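Local coordinates for protein adhesin competence repressor (Streptococcus pyogenes serotype M3, PDB 5JLU) that binds DNA as a zinc-responsive transcription regulator of the MarR family, at residues N41-I46 / K76-Q81. Residues are numbered along the deposited sequence; the frame is centred on the assembly and turned at random.
Sequences NTQEHI and KSLVKQ. With ZN (zinc ion), chain B.
Gln43 reaches across from helix 41-52 to Ser77 on helix 68-80, and this one side chain carries most of the contact; the axes of segments 41-46 and 76-80 come no closer than 11.0 Å and cross at 74°. With CG set beside the backbone N (chi1 -66°) and the chain extended beyond it, the amide is delivered to the far helix: Gln43 NE2 donates to Ser77 OG at 2.8 Å, with the hydroxyl lying almost in the amide plane although the bond is bent, with an N-H...O angle of 141°. A second bond, from the same nitrogen to the carbonyl of Ala74, leaves it gripped twice by helix 68-80. The other end of the amide is fixed through water, which donates to Gln43 OE1 at 2.6 Å and accepts from Gln81 NE2 at 3.2 Å, a pattern consistent with the modelled amide orientation, since the carbonyl of Ala74 can only accept. Gln81, just past the helix end, folds back so that its NE2 also donates to Ser77 O at 3.3 Å, from the face of that carbonyl opposite to the Gln81 backbone N. Beside these polar groups Leu78 runs antiparallel alongside the Gln43 chain, its CD1 and CD2 each 4.0 Å from Gln43 CB; Leu78 CD1 also meets Ile46 CG2 at 4.1 Å. Helix 41-52 also carries His45, whose NE2 binds zinc at 2.1 Å with three waters and His111 and His115 of helix 105-127. Its other partner, helix 68-80, is the recognition helix of the MarR winged helix-turn-helix, following helix 57-64, with strands 84-88 and 96-100 forming the wing.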
loop_
_atom_site.group_PDB
_atom_site.type_symbol
_atom_site.label_atom_id
_atom_site.label_comp_id
_atom_site.label_asym_id
_atom_site.label_seq_id
_atom_site.Cartn_x
_atom_site.Cartn_y
_atom_site.Cartn_z
ATOM N N ASN A 41 -3.248 -2.368 -8.138
ATOM C CA ASN A 41 -4.016 -3.142 -7.179
ATOM C C ASN A 41 -5.511 -2.947 -7.404
ATOM O O ASN A 41 -6.291 -3.892 -7.275
ATOM C CB ASN A 41 -3.648 -2.755 -5.756
ATOM C CG ASN A 41 -2.221 -3.166 -5.424
ATOM O OD1 ASN A 41 -1.944 -4.341 -5.108
ATOM N ND2 ASN A 41 -1.298 -2.226 -5.521
ATOM N N THR A 42 -5.871 -1.763 -7.828
ATOM C CA THR A 42 -7.261 -1.439 -8.052
ATOM C C THR A 42 -7.746 -2.335 -9.144
ATOM O O THR A 42 -8.790 -2.924 -9.033
ATOM C CB THR A 42 -7.418 0.015 -8.506
ATOM O OG1 THR A 42 -6.968 0.867 -7.467
ATOM C CG2 THR A 42 -8.832 0.366 -8.819
ATOM N N GLN A 43 -6.972 -2.416 -10.205
ATOM C CA GLN A 43 -7.342 -3.249 -11.332
ATOM C C GLN A 43 -7.342 -4.704 -10.983
ATOM O O GLN A 43 -8.282 -5.399 -11.381
ATOM C CB GLN A 43 -6.448 -2.984 -12.557
ATOM C CG GLN A 43 -6.592 -1.603 -13.155
ATOM C CD GLN A 43 -5.537 -1.373 -14.274
ATOM O OE1 GLN A 43 -4.351 -1.740 -14.135
ATOM N NE2 GLN A 43 -5.981 -0.838 -15.391
ATOM N N GLU A 44 -6.384 -5.173 -10.172
ATOM C CA GLU A 44 -6.435 -6.591 -9.783
ATOM C C GLU A 44 -7.654 -6.909 -8.914
ATOM O O GLU A 44 -8.169 -8.034 -8.973
ATOM C CB GLU A 44 -5.205 -7.014 -8.960
ATOM C CG GLU A 44 -3.925 -7.099 -9.737
ATOM C CD GLU A 44 -2.668 -7.264 -8.846
ATOM O OE1 GLU A 44 -2.550 -6.682 -7.740
ATOM O OE2 GLU A 44 -1.793 -8.036 -9.216
ATOM N N HIS A 45 -8.088 -5.951 -8.079
ATOM C CA HIS A 45 -9.212 -6.181 -7.217
ATOM C C HIS A 45 -10.554 -6.025 -7.940
ATOM O O HIS A 45 -11.503 -6.696 -7.579
ATOM C CB HIS A 45 -9.120 -5.385 -5.910
ATOM C CG HIS A 45 -8.157 -6.044 -5.023
ATOM N ND1 HIS A 45 -8.551 -6.978 -4.099
ATOM C CD2 HIS A 45 -6.812 -6.125 -5.101
ATOM C CE1 HIS A 45 -7.485 -7.558 -3.587
ATOM N NE2 HIS A 45 -6.419 -7.053 -4.176
ATOM N N ILE A 46 -10.578 -5.226 -9.003
ATOM C CA ILE A 46 -11.703 -5.277 -9.938
ATOM C C ILE A 46 -11.806 -6.676 -10.564
ATOM O O ILE A 46 -12.894 -7.297 -10.620
ATOM C CB ILE A 46 -11.578 -4.191 -11.020
ATOM C CG1 ILE A 46 -11.868 -2.847 -10.352
ATOM C CG2 ILE A 46 -12.511 -4.456 -12.223
ATOM C CD1 ILE A 46 -11.521 -1.640 -11.233
ATOM N N LYS A 76 -11.389 1.349 -18.193
ATOM C CA LYS A 76 -10.912 1.699 -19.540
ATOM C C LYS A 76 -9.532 1.089 -19.875
ATOM O O LYS A 76 -9.306 0.485 -20.945
ATOM C CB LYS A 76 -10.884 3.187 -19.710
ATOM C CG LYS A 76 -12.245 3.760 -20.077
ATOM C CD LYS A 76 -12.205 5.300 -20.099
ATOM C CE LYS A 76 -13.691 5.753 -20.194
ATOM N NZ LYS A 76 -13.808 7.244 -20.061
ATOM N N SER A 77 -8.619 1.201 -18.933
ATOM C CA SER A 77 -7.274 0.613 -19.153
ATOM C C SER A 77 -7.351 -0.908 -19.256
ATOM O O SER A 77 -6.665 -1.532 -20.042
ATOM C CB SER A 77 -6.340 1.081 -18.005
ATOM O OG SER A 77 -5.224 0.282 -17.881
ATOM N N LEU A 78 -8.212 -1.532 -18.475
ATOM C CA LEU A 78 -8.411 -2.981 -18.585
ATOM C C LEU A 78 -9.014 -3.437 -19.940
ATOM O O LEU A 78 -8.580 -4.434 -20.551
ATOM C CB LEU A 78 -9.285 -3.466 -17.419
ATOM C CG LEU A 78 -8.555 -3.494 -16.052
ATOM C CD1 LEU A 78 -9.496 -3.843 -14.945
ATOM C CD2 LEU A 78 -7.466 -4.534 -16.109
ATOM N N VAL A 79 -10.059 -2.740 -20.376
ATOM C CA VAL A 79 -10.633 -3.001 -21.686
ATOM C C VAL A 79 -9.523 -2.810 -22.747
ATOM O O VAL A 79 -9.368 -3.659 -23.625
ATOM C CB VAL A 79 -11.795 -2.083 -21.965
ATOM C CG1 VAL A 79 -12.235 -2.182 -23.460
ATOM C CG2 VAL A 79 -12.988 -2.380 -21.024
ATOM N N LYS A 80 -8.737 -1.737 -22.639
ATOM C CA LYS A 80 -7.633 -1.490 -23.587
ATOM C C LYS A 80 -6.651 -2.666 -23.639
ATOM O O LYS A 80 -6.195 -3.013 -24.700
ATOM C CB LYS A 80 -6.872 -0.176 -23.297
ATOM C CG LYS A 80 -5.608 0.047 -24.206
ATOM C CD LYS A 80 -4.529 0.953 -23.586
ATOM C CE LYS A 80 -3.148 0.772 -24.253
ATOM N NZ LYS A 80 -2.031 0.616 -23.280
ATOM N N GLN A 81 -6.406 -3.321 -22.506
ATOM C CA GLN A 81 -5.521 -4.506 -22.452
ATOM C C GLN A 81 -6.218 -5.826 -22.687
ATOM O O GLN A 81 -5.666 -6.882 -22.358
ATOM C CB GLN A 81 -4.783 -4.518 -21.119
ATOM C CG GLN A 81 -3.983 -3.211 -20.917
ATOM C CD GLN A 81 -3.294 -3.189 -19.528
ATOM O OE1 GLN A 81 -2.276 -3.846 -19.325
ATOM N NE2 GLN A 81 -3.854 -2.460 -18.587
HETATM ZN ZN ZN B . -4.441 -7.815 -4.211
HETATM O O HOH W 1 -3.675 -6.242 -5.543
HETATM O O HOH W 2 -2.564 -1.112 -15.956
HETATM O O HOH W 3 -3.980 -6.479 -2.558
HETATM O O HOH W 4 -2.511 -8.409 -4.049
#